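Local coordinates for glutamate racemase (Francisella tularensis subsp. tularensis, PDB 3OUT), which belongs to the Asp/Glu/hydantoin racemase family, enzymes built from two alpha/beta lobes, and is modelled here with D-glutamic acid in its pocket, at residues I98-A103 / A211-L215; F38-R43 / F57-T61; A103-V108 / I205-A211. All coordinates share one frame; numbering follows the deposited sequence.

Contact 1 of 3, residues I98-A103 / A211-L215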
# COMPACT_ATOMS: atom_id res chain seq x y z
N ILE B 98 -15.38 7.00 18.75
CA ILE B 98 -14.83 7.67 19.91
C ILE B 98 -13.35 7.87 19.62
O ILE B 98 -12.74 7.01 19.02
CB ILE B 98 -14.97 6.76 21.16
CG1 ILE B 98 -16.44 6.48 21.54
CG2 ILE B 98 -14.18 7.31 22.34
CD1 ILE B 98 -17.20 7.69 21.89
N ASP B 99 -12.76 8.96 20.05
CA ASP B 99 -11.31 9.21 19.76
C ASP B 99 -10.57 9.70 20.99
O ASP B 99 -11.15 10.33 21.88
CB ASP B 99 -11.10 10.17 18.61
CG ASP B 99 -11.41 11.58 18.97
OD1 ASP B 99 -12.61 11.94 18.98
OD2 ASP B 99 -10.46 12.31 19.30
N VAL B 100 -9.27 9.40 21.06
CA VAL B 100 -8.48 9.71 22.25
C VAL B 100 -8.23 11.20 22.47
O VAL B 100 -8.02 11.60 23.60
CB VAL B 100 -7.11 8.97 22.29
CG1 VAL B 100 -7.31 7.51 22.65
CG2 VAL B 100 -6.27 9.11 20.93
N ILE B 101 -8.25 12.03 21.42
CA ILE B 101 -8.07 13.46 21.62
C ILE B 101 -9.30 14.04 22.32
O ILE B 101 -9.15 14.83 23.25
CB ILE B 101 -7.72 14.20 20.31
CG1 ILE B 101 -6.36 13.71 19.80
CG2 ILE B 101 -7.72 15.72 20.51
CD1 ILE B 101 -5.87 14.44 18.56
N THR B 102 -10.49 13.63 21.89
CA THR B 102 -11.72 14.04 22.63
C THR B 102 -11.63 13.67 24.10
O THR B 102 -12.01 14.46 24.98
CB THR B 102 -12.98 13.43 21.96
OG1 THR B 102 -13.06 13.89 20.60
CG2 THR B 102 -14.26 13.79 22.71
N ALA B 103 -11.14 12.48 24.38
CA ALA B 103 -10.92 12.04 25.76
C ALA B 103 -9.94 12.93 26.51
O ALA B 103 -10.20 13.36 27.63
CB ALA B 103 -10.44 10.58 25.78
N ALA B 211 -10.99 7.46 27.22
CA ALA B 211 -11.57 7.09 25.93
C ALA B 211 -12.36 5.79 26.02
O ALA B 211 -13.49 5.66 25.51
CB ALA B 211 -10.43 7.00 24.79
N SER B 212 -11.79 4.80 26.71
CA SER B 212 -12.50 3.54 26.92
C SER B 212 -13.81 3.73 27.69
O SER B 212 -14.83 3.14 27.34
CB SER B 212 -11.59 2.54 27.60
OG SER B 212 -10.40 2.36 26.84
N LYS B 213 -13.77 4.55 28.74
CA LYS B 213 -15.00 4.89 29.50
C LYS B 213 -16.06 5.59 28.67
O LYS B 213 -17.25 5.32 28.88
CB LYS B 213 -14.64 5.72 30.72
CG LYS B 213 -13.82 4.90 31.69
CD LYS B 213 -13.74 5.51 33.04
CE LYS B 213 -13.14 6.85 33.08
NZ LYS B 213 -13.11 7.35 34.51
N MSE B 214 -15.64 6.45 27.75
CA MSE B 214 -16.57 7.10 26.83
C MSE B 214 -17.28 6.05 25.98
O MSE B 214 -18.48 6.16 25.73
CB MSE B 214 -15.87 8.19 25.98
CG MSE B 214 -15.49 9.40 26.79
SE MSE B 214 -14.49 10.61 25.66
CE MSE B 214 -15.02 12.29 26.53
N LEU B 215 -16.54 5.06 25.50
CA LEU B 215 -17.14 3.99 24.73
C LEU B 215 -18.10 3.16 25.62
O LEU B 215 -19.20 2.92 25.21
CB LEU B 215 -16.07 3.10 24.11
CG LEU B 215 -16.62 1.91 23.31
CD1 LEU B 215 -17.67 2.35 22.29
CD2 LEU B 215 -15.50 1.19 22.60
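The backbones of A103 and A211 come within 5.0 Å, CA to CA, while the I98-L215 end of the contact is wider. No hydrogen bond crosses this contact; it is apolar packing. At the narrow end A103 CB sits 3.5 Å from A211 N, and the two methyl groups also touch. V100 adds its CG1 branch, 3.8 Å from A211 CB, so the A211 methyl lies against both residues.

M214, a selenomethionine, runs across to helix 100-106. Its chain is extended beyond CG (chi2 175°), which carries M214 SE to 3.8 Å from A103 CA. The terminal CE goes one step further and rests near the carbonyl oxygen and CG2 of T102.

The segment 98-103 is a strand-to-helix junction. It leaves the edge strand 97-99 of the six-stranded parallel sheet and turns at once into helix 100-106. D99 is the N-cap: its OD2 accepts from T102 N at 2.9 Å, met from above the carboxylate plane. D99 OD1 accepts from T102 OG1 at 2.6 Å. T102 is thereby held by both its backbone N-H and its side chain, with CG2 left to meet M214.

I98 fills the other end with both branches. With CG1 beside the backbone N (chi1 -64°), I98 CG2 stands anti to it and meets A211 O at 3.6 Å and M214 CB. I98 CG1 lies alongside the backbone of L215, 4.1 Å from L215 CA. A211 and L215 also pack on strand 72-75, beside 97-99 in the sheet.

Contact 2 of 3, residues F38-R43 / F57-T61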
# COMPACT_ATOMS: atom_id res chain seq x y z
N PHE B 38 -6.98 -3.44 15.18
CA PHE B 38 -6.28 -3.28 13.90
C PHE B 38 -5.04 -2.47 14.07
O PHE B 38 -5.10 -1.32 14.54
CB PHE B 38 -7.15 -2.62 12.82
CG PHE B 38 -6.60 -2.82 11.41
CD1 PHE B 38 -7.12 -3.82 10.61
CD2 PHE B 38 -5.52 -2.09 10.96
CE1 PHE B 38 -6.58 -4.08 9.36
CE2 PHE B 38 -4.98 -2.33 9.70
CZ PHE B 38 -5.53 -3.34 8.91
N GLY B 39 -3.91 -3.01 13.65
CA GLY B 39 -2.68 -2.23 13.62
C GLY B 39 -2.03 -2.33 12.26
O GLY B 39 -1.77 -3.44 11.76
N ASP B 40 -1.75 -1.18 11.66
CA ASP B 40 -1.08 -1.08 10.35
C ASP B 40 0.43 -1.15 10.54
O ASP B 40 1.18 -0.24 10.17
CB ASP B 40 -1.50 0.21 9.65
CG ASP B 40 -1.05 0.30 8.22
OD1 ASP B 40 -0.62 -0.72 7.62
OD2 ASP B 40 -1.12 1.44 7.69
N ILE B 41 0.88 -2.26 11.10
CA ILE B 41 2.30 -2.50 11.44
C ILE B 41 3.25 -2.35 10.23
O ILE B 41 4.41 -1.98 10.38
CB ILE B 41 2.49 -3.85 12.18
CG1 ILE B 41 1.48 -4.05 13.33
CG2 ILE B 41 3.91 -3.95 12.77
CD1 ILE B 41 1.36 -2.86 14.34
N ALA B 42 2.77 -2.65 9.02
CA ALA B 42 3.58 -2.53 7.81
C ALA B 42 4.04 -1.10 7.54
O ALA B 42 5.09 -0.91 6.93
CB ALA B 42 2.83 -3.07 6.60
N ARG B 43 3.27 -0.10 7.97
CA ARG B 43 3.53 1.30 7.55
C ARG B 43 3.75 2.28 8.69
O ARG B 43 3.94 3.48 8.44
CB ARG B 43 2.40 1.76 6.59
CG ARG B 43 2.16 0.80 5.48
CD ARG B 43 1.13 1.30 4.45
NE ARG B 43 -0.22 1.43 5.01
CZ ARG B 43 -1.33 1.48 4.31
NH1 ARG B 43 -1.31 1.49 2.97
NH2 ARG B 43 -2.49 1.63 4.97
N PHE B 57 -4.15 6.28 4.56
CA PHE B 57 -4.00 5.04 5.31
C PHE B 57 -5.22 4.81 6.19
O PHE B 57 -5.79 3.68 6.25
CB PHE B 57 -2.77 5.14 6.21
CG PHE B 57 -1.45 5.07 5.51
CD1 PHE B 57 -1.33 4.78 4.17
CD2 PHE B 57 -0.30 5.30 6.28
CE1 PHE B 57 -0.07 4.71 3.60
CE2 PHE B 57 0.94 5.24 5.72
CZ PHE B 57 1.04 4.94 4.38
N ALA B 58 -5.69 5.86 6.86
CA ALA B 58 -6.84 5.72 7.79
C ALA B 58 -8.12 5.35 7.06
O ALA B 58 -8.92 4.58 7.60
CB ALA B 58 -7.08 7.03 8.58
N ALA B 59 -8.31 5.85 5.83
CA ALA B 59 -9.51 5.47 5.07
C ALA B 59 -9.51 3.96 4.80
O ALA B 59 -10.53 3.32 4.89
CB ALA B 59 -9.66 6.28 3.78
N GLN B 60 -8.34 3.36 4.54
CA GLN B 60 -8.27 1.95 4.28
C GLN B 60 -8.64 1.13 5.52
O GLN B 60 -9.45 0.21 5.43
CB GLN B 60 -6.85 1.57 3.81
CG GLN B 60 -6.41 2.23 2.49
CD GLN B 60 -5.08 1.70 2.09
OE1 GLN B 60 -4.09 2.03 2.70
NE2 GLN B 60 -5.05 0.82 1.07
N THR B 61 -8.06 1.47 6.68
CA THR B 61 -8.33 0.75 7.93
C THR B 61 -9.82 0.91 8.28
O THR B 61 -10.44 -0.03 8.71
CB THR B 61 -7.46 1.23 9.08
OG1 THR B 61 -6.10 0.95 8.73
CG2 THR B 61 -7.81 0.52 10.40
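Two hydrogen bonds join R43 to Q60. R43 NH1 and NH2 grip Q60 OE1 end-on, each at 2.8 Å, and the oxygen lies close to the guanidinium plane. NH1 arrives in the carbonyl plane on a lone pair, whereas NH2 is tilted 33° from it. Both bonds are bent. The amide nitrogen of Q60 is held by the backbone oxygen of Y268.

A salt bridge binds the other edge of the same guanidinium. R43 NE meets the syn lone pair of D40 OD2 at 2.8 Å. NH2 reaches the same oxygen from above the carboxylate plane. D40 has further partners: Y46 OH on OD2 and T239 OG1 on OD1.

The stacking is with F57. The guanidinium lies flat on the ring, centres 3.7 Å apart and planes at 14°, and CZ makes a cation-pi contact over the face. R43 CD adds a CH-pi contact to the same ring. The bend at chi3 (-65°) lays both groups over F57. Nearby, A42 and R43 pack against a second subunit.

Van der Waals packing closes the strand end. T61 CG2 comes to 3.5 Å from F38 CD2, with T61 OG1 next to CE2 of that ring. F38 belongs to strand 35-39 and T61 to helix 51-67, consecutive elements of the six-stranded lobe.

The guanidinium is thus fixed by bonds in its plane and a ring on its face. Because Y46 lines the D-glutamic acid pocket and bonds to D40, D40 probably helps position that tyrosine from the second shell, with R43 behind it holding D40.

Contact 3 of 3, residues A103-V108 / I205-A211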
# COMPACT_ATOMS: atom_id res chain seq x y z
N ALA B 103 -11.14 12.48 24.38
CA ALA B 103 -10.92 12.04 25.76
C ALA B 103 -9.94 12.93 26.51
O ALA B 103 -10.20 13.36 27.63
CB ALA B 103 -10.44 10.58 25.78
N GLY B 104 -8.78 13.22 25.90
CA GLY B 104 -7.80 14.10 26.53
C GLY B 104 -8.36 15.48 26.84
O GLY B 104 -8.11 16.03 27.92
N VAL B 105 -9.08 16.04 25.88
CA VAL B 105 -9.61 17.40 26.02
C VAL B 105 -10.55 17.41 27.22
O VAL B 105 -10.55 18.37 28.02
CB VAL B 105 -10.33 17.83 24.74
CG1 VAL B 105 -11.14 19.16 24.97
CG2 VAL B 105 -9.28 17.99 23.64
N SER B 106 -11.36 16.35 27.34
CA SER B 106 -12.34 16.26 28.42
C SER B 106 -11.68 16.29 29.82
O SER B 106 -12.32 16.60 30.81
CB SER B 106 -13.24 15.03 28.25
OG SER B 106 -12.61 13.84 28.71
N LEU B 107 -10.41 15.94 29.89
CA LEU B 107 -9.69 15.91 31.16
C LEU B 107 -8.97 17.19 31.55
O LEU B 107 -8.44 17.25 32.66
CB LEU B 107 -8.71 14.72 31.14
CG LEU B 107 -9.36 13.32 31.05
CD1 LEU B 107 -8.29 12.25 30.78
CD2 LEU B 107 -10.08 12.94 32.32
N VAL B 108 -8.96 18.22 30.70
CA VAL B 108 -8.20 19.45 30.92
C VAL B 108 -9.01 20.73 30.70
O VAL B 108 -8.45 21.83 30.83
CB VAL B 108 -6.93 19.51 30.05
CG1 VAL B 108 -6.02 18.30 30.30
CG2 VAL B 108 -7.26 19.63 28.54
N ILE B 205 -1.53 13.66 32.14
CA ILE B 205 -2.83 13.22 31.69
C ILE B 205 -2.67 12.13 30.63
O ILE B 205 -2.09 12.36 29.57
CB ILE B 205 -3.63 14.39 31.06
CG1 ILE B 205 -3.78 15.57 32.02
CG2 ILE B 205 -5.00 13.91 30.48
CD1 ILE B 205 -4.52 15.25 33.24
N ASP B 206 -3.21 10.94 30.93
CA ASP B 206 -3.17 9.82 29.98
C ASP B 206 -4.61 9.56 29.60
O ASP B 206 -5.36 9.04 30.42
CB ASP B 206 -2.57 8.59 30.66
CG ASP B 206 -2.67 7.33 29.82
OD1 ASP B 206 -3.23 7.40 28.70
OD2 ASP B 206 -2.09 6.28 30.25
N PRO B 207 -4.99 9.87 28.36
CA PRO B 207 -6.40 9.81 27.99
C PRO B 207 -6.94 8.44 27.60
O PRO B 207 -8.11 8.33 27.30
CB PRO B 207 -6.45 10.73 26.79
CG PRO B 207 -5.17 10.53 26.13
CD PRO B 207 -4.18 10.44 27.27
N SER B 208 -6.11 7.39 27.57
CA SER B 208 -6.63 6.07 27.11
C SER B 208 -7.79 5.50 27.87
O SER B 208 -8.74 5.00 27.26
CB SER B 208 -5.52 5.02 27.02
OG SER B 208 -4.83 4.92 28.23
N LEU B 209 -7.73 5.49 29.20
CA LEU B 209 -8.83 4.92 29.96
C LEU B 209 -10.11 5.75 29.81
O LEU B 209 -11.18 5.19 29.68
CB LEU B 209 -8.45 4.76 31.45
CG LEU B 209 -9.52 4.08 32.31
CD1 LEU B 209 -9.89 2.64 31.85
CD2 LEU B 209 -8.99 4.11 33.76
N GLN B 210 -9.97 7.06 29.82
CA GLN B 210 -11.11 7.98 29.61
C GLN B 210 -11.78 7.67 28.28
O GLN B 210 -13.02 7.59 28.22
CB GLN B 210 -10.65 9.42 29.66
CG GLN B 210 -11.73 10.49 29.39
CD GLN B 210 -12.81 10.60 30.49
OE1 GLN B 210 -12.94 9.76 31.37
NE2 GLN B 210 -13.58 11.68 30.43
N ALA B 211 -10.99 7.46 27.22
CA ALA B 211 -11.57 7.09 25.93
C ALA B 211 -12.36 5.79 26.02
O ALA B 211 -13.49 5.66 25.51
CB ALA B 211 -10.43 7.00 24.79
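The side-chain amide of Q210 has L107 over one face and S106 at its edge. L107 CD2 stands 4.0 Å from Q210 CD, nearly straight above the amide plane. At the edge, Q210 NE2 donates to S106 OG at 2.9 Å, with the acceptor 14° out of the plane and the bond fairly straight. The other flat group is the carboxylate of D206. Its OD1 accepts from S208 N and S208 OG, both from the same face, which caps the start of helix 208-221.

S106 OG is a relay. It sits between the backbone N and the carbonyl carbon of its own residue (chi1 80°), and there S106 OG donates to A103 O at 2.7 Å. It is held on two sides, giving to the helix behind it and taking from Q210. Chi1 of Q210 (178°) places Q210 CG 3.7 Å from A103 O, and the bend at chi2 then turns the amide to S106.

L107 and Q210 run alongside each other, pointing opposite ways. L107 CD1 ends between I205 CG2, at 3.7 Å, and Q210 CB. V108 extends the apolar patch, with CG1 at 3.9 Å from I205 CG1.

The backbone of G104, which has no side chain to separate it from P207, packs closely on the P207 ring. P207 CB lies 3.5 Å from G104 N. The methyl of A103, already packed on A211, also touches P207 O.

I205 ends strand 203-205, an edge of the four-stranded parallel sheet, and helix 208-221 goes on to the six-stranded lobe. Helix 100-106 starts from that lobe, and the chain after it enters strand 113-118 of the four-stranded sheet. Two interlobe crossings packed side by side fit the two-lobed alpha/beta fold of this racemase family.

Overall arrangement
Contacts 1 and 3 are neighbours, with centres 7 Å apart. They share A103 and A211, use the same two helices, and touch again where M214 CE lies 3.6 Å from S106 OG. Along the chain, contact 3 is nested inside the loop closed by contact 1. Contact 2 closes earlier and stands apart, its centre about 20 Å from that of contact 1 and 23 Å from that of contact 3. Contacts 1 and 2 both reach the six-stranded sheet. Each contact comes near the bound D-glutamic acid without supplying a residue of its pocket: the side chain of V100 is about 6 Å from the ligand, and those of D40 and P207 about 8 Å.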